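Local coordinates for protein serine repeat antigen 5 (Plasmodium falciparum, PDB 6X42) that probably acts as a pseudoprotease of papain-like fold in the blood-stage malaria parasite, made as a pseudo-zymogen with a prodomain, at residues H219-V224 with W240-S245. Sequence-based numbering, arbitrary orientation.
Sequences HAVNIV and WIVRNS
His-219 and Asn-244 show how a papain-like hairpin carries a side-chain pair at its mouth. The imidazole sits anti to its backbone nitrogen (chi1 180°), which sends NE2 across to OD1 of Asn-244 at 2.9 Å. That N-H points almost straight at the oxygen (172°), while the amide plane is turned 69° from the ring; Ser-245 N also donates to OD1, from above the carbonyl plane, and this pair of donors limits how the amide can turn. Here the second strand has ended at Arg-243 and the chain diverges from the first; one water bridges Ala-220 O and Ser-245 OG, the latter also bonded to Gln-47.

Packing is tightest around Ile-223 and Val-242. Asn-222 and Arg-243 form a hydrogen-bonded antiparallel pair, with Arg-243 N 2.8 Å from Asn-222 O, and Ile-241 O receives Val-224 N at 2.9 Å. Ile-223 lies against Trp-240: CD1 stands over the five-membered ring, 4.0 Å from its centroid, and CG2 reaches CE3 at 3.5 Å. Val-221, directed at the partner strand, puts CG2 against Val-242 CG1. Opposite the Ile-223 face, the Arg-243 guanidinium reaches Leu-42 and Gln-43 carbonyls. His-219 with Asn-244 is consistent with the histidine–asparagine pair of papain-like catalytic centres, here in a pseudo-zymogen.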
loop_
_atom_site.group_PDB
_atom_site.type_symbol
_atom_site.label_atom_id
_atom_site.label_comp_id
_atom_site.label_asym_id
_atom_site.label_seq_id
_atom_site.Cartn_x
_atom_site.Cartn_y
_atom_site.Cartn_z
ATOM N N HIS A 219 -4.577 -3.535 9.462
ATOM C CA HIS A 219 -3.214 -3.122 9.169
ATOM C C HIS A 219 -3.076 -3.051 7.661
ATOM O O HIS A 219 -3.426 -3.999 6.954
ATOM C CB HIS A 219 -2.241 -4.145 9.794
ATOM C CG HIS A 219 -0.807 -3.834 9.550
ATOM N ND1 HIS A 219 -0.157 -2.770 10.135
ATOM C CD2 HIS A 219 0.113 -4.476 8.798
ATOM C CE1 HIS A 219 1.090 -2.748 9.703
ATOM N NE2 HIS A 219 1.278 -3.768 8.885
ATOM N N ALA A 220 -2.581 -1.921 7.184
ATOM C CA ALA A 220 -2.420 -1.682 5.762
ATOM C C ALA A 220 -0.998 -2.002 5.311
ATOM O O ALA A 220 -0.033 -1.636 5.972
ATOM C CB ALA A 220 -2.736 -0.236 5.410
ATOM N N VAL A 221 -0.901 -2.723 4.191
ATOM C CA VAL A 221 0.332 -3.118 3.534
ATOM C C VAL A 221 0.173 -2.802 2.047
ATOM O O VAL A 221 -0.811 -2.195 1.645
ATOM C CB VAL A 221 0.657 -4.603 3.782
ATOM C CG1 VAL A 221 0.940 -4.850 5.260
ATOM C CG2 VAL A 221 -0.481 -5.495 3.288
ATOM N N ASN A 222 1.157 -3.173 1.220
ATOM C CA ASN A 222 1.016 -2.994 -0.224
ATOM C C ASN A 222 1.307 -4.308 -0.920
ATOM O O ASN A 222 2.299 -4.974 -0.615
ATOM C CB ASN A 222 1.964 -1.924 -0.760
ATOM C CG ASN A 222 1.701 -0.562 -0.157
ATOM O OD1 ASN A 222 2.335 -0.177 0.829
ATOM N ND2 ASN A 222 0.729 0.161 -0.721
ATOM N N ILE A 223 0.481 -4.655 -1.904
ATOM C CA ILE A 223 0.845 -5.705 -2.849
ATOM C C ILE A 223 1.642 -5.050 -3.960
ATOM O O ILE A 223 1.200 -4.051 -4.546
ATOM C CB ILE A 223 -0.383 -6.456 -3.377
ATOM C CG1 ILE A 223 -1.088 -7.197 -2.243
ATOM C CG2 ILE A 223 0.036 -7.423 -4.482
ATOM C CD1 ILE A 223 -2.451 -7.756 -2.634
ATOM N N VAL A 224 2.840 -5.576 -4.210
ATOM C CA VAL A 224 3.802 -4.959 -5.118
ATOM C C VAL A 224 4.243 -5.867 -6.245
ATOM O O VAL A 224 5.002 -5.420 -7.114
ATOM C CB VAL A 224 5.020 -4.397 -4.354
ATOM C CG1 VAL A 224 4.558 -3.442 -3.269
ATOM C CG2 VAL A 224 5.903 -5.503 -3.773
ATOM N N TRP A 240 1.387 -13.483 -3.821
ATOM C CA TRP A 240 1.599 -12.045 -3.801
ATOM C C TRP A 240 2.936 -11.745 -3.140
ATOM O O TRP A 240 3.319 -12.416 -2.176
ATOM C CB TRP A 240 0.523 -11.339 -2.957
ATOM C CG TRP A 240 -0.883 -11.485 -3.438
ATOM C CD1 TRP A 240 -1.921 -11.984 -2.731
ATOM C CD2 TRP A 240 -1.412 -11.117 -4.727
ATOM N NE1 TRP A 240 -3.076 -11.954 -3.484
ATOM C CE2 TRP A 240 -2.783 -11.420 -4.713
ATOM C CE3 TRP A 240 -0.859 -10.546 -5.879
ATOM C CZ2 TRP A 240 -3.596 -11.213 -5.810
ATOM C CZ3 TRP A 240 -1.668 -10.340 -6.968
ATOM C CH2 TRP A 240 -3.023 -10.671 -6.921
ATOM N N ILE A 241 3.613 -10.702 -3.619
ATOM C CA ILE A 241 4.726 -10.069 -2.917
ATOM C C ILE A 241 4.143 -8.858 -2.198
ATOM O O ILE A 241 3.505 -7.998 -2.822
ATOM C CB ILE A 241 5.857 -9.652 -3.874
ATOM C CG1 ILE A 241 6.334 -10.834 -4.719
ATOM C CG2 ILE A 241 6.992 -9.043 -3.071
ATOM C CD1 ILE A 241 7.379 -10.450 -5.747
ATOM N N VAL A 242 4.344 -8.813 -0.886
ATOM C CA VAL A 242 3.732 -7.819 -0.008
ATOM C C VAL A 242 4.825 -7.032 0.706
ATOM O O VAL A 242 5.745 -7.609 1.297
ATOM C CB VAL A 242 2.784 -8.483 1.012
ATOM C CG1 VAL A 242 2.112 -7.437 1.906
ATOM C CG2 VAL A 242 1.743 -9.325 0.304
ATOM N N ARG A 243 4.691 -5.711 0.667
ATOM C CA ARG A 243 5.536 -4.766 1.396
ATOM C C ARG A 243 4.878 -4.415 2.723
ATOM O O ARG A 243 3.701 -4.046 2.765
ATOM C CB ARG A 243 5.704 -3.493 0.570
ATOM C CG ARG A 243 6.555 -2.392 1.215
ATOM C CD ARG A 243 6.628 -1.233 0.301
ATOM N NE ARG A 243 7.174 -0.013 0.875
ATOM C CZ ARG A 243 8.405 0.457 0.700
ATOM N NH1 ARG A 243 9.345 -0.240 0.098
ATOM N NH2 ARG A 243 8.695 1.666 1.121
ATOM N N ASN A 244 5.651 -4.493 3.804
ATOM C CA ASN A 244 5.239 -4.048 5.131
ATOM C C ASN A 244 6.052 -2.819 5.522
ATOM O O ASN A 244 7.014 -2.455 4.846
ATOM C CB ASN A 244 5.415 -5.192 6.136
ATOM C CG ASN A 244 4.500 -5.101 7.344
ATOM O OD1 ASN A 244 3.776 -4.130 7.549
ATOM N ND2 ASN A 244 4.547 -6.146 8.160
ATOM N N SER A 245 5.655 -2.191 6.632
ATOM C CA SER A 245 6.258 -0.976 7.156
ATOM C C SER A 245 6.802 -1.186 8.573
ATOM O O SER A 245 6.670 -0.317 9.447
ATOM C CB SER A 245 5.295 0.209 7.092
ATOM O OG SER A 245 4.037 -0.094 7.657
HETATM O O HOH W 1 2.639 -1.317 5.575
#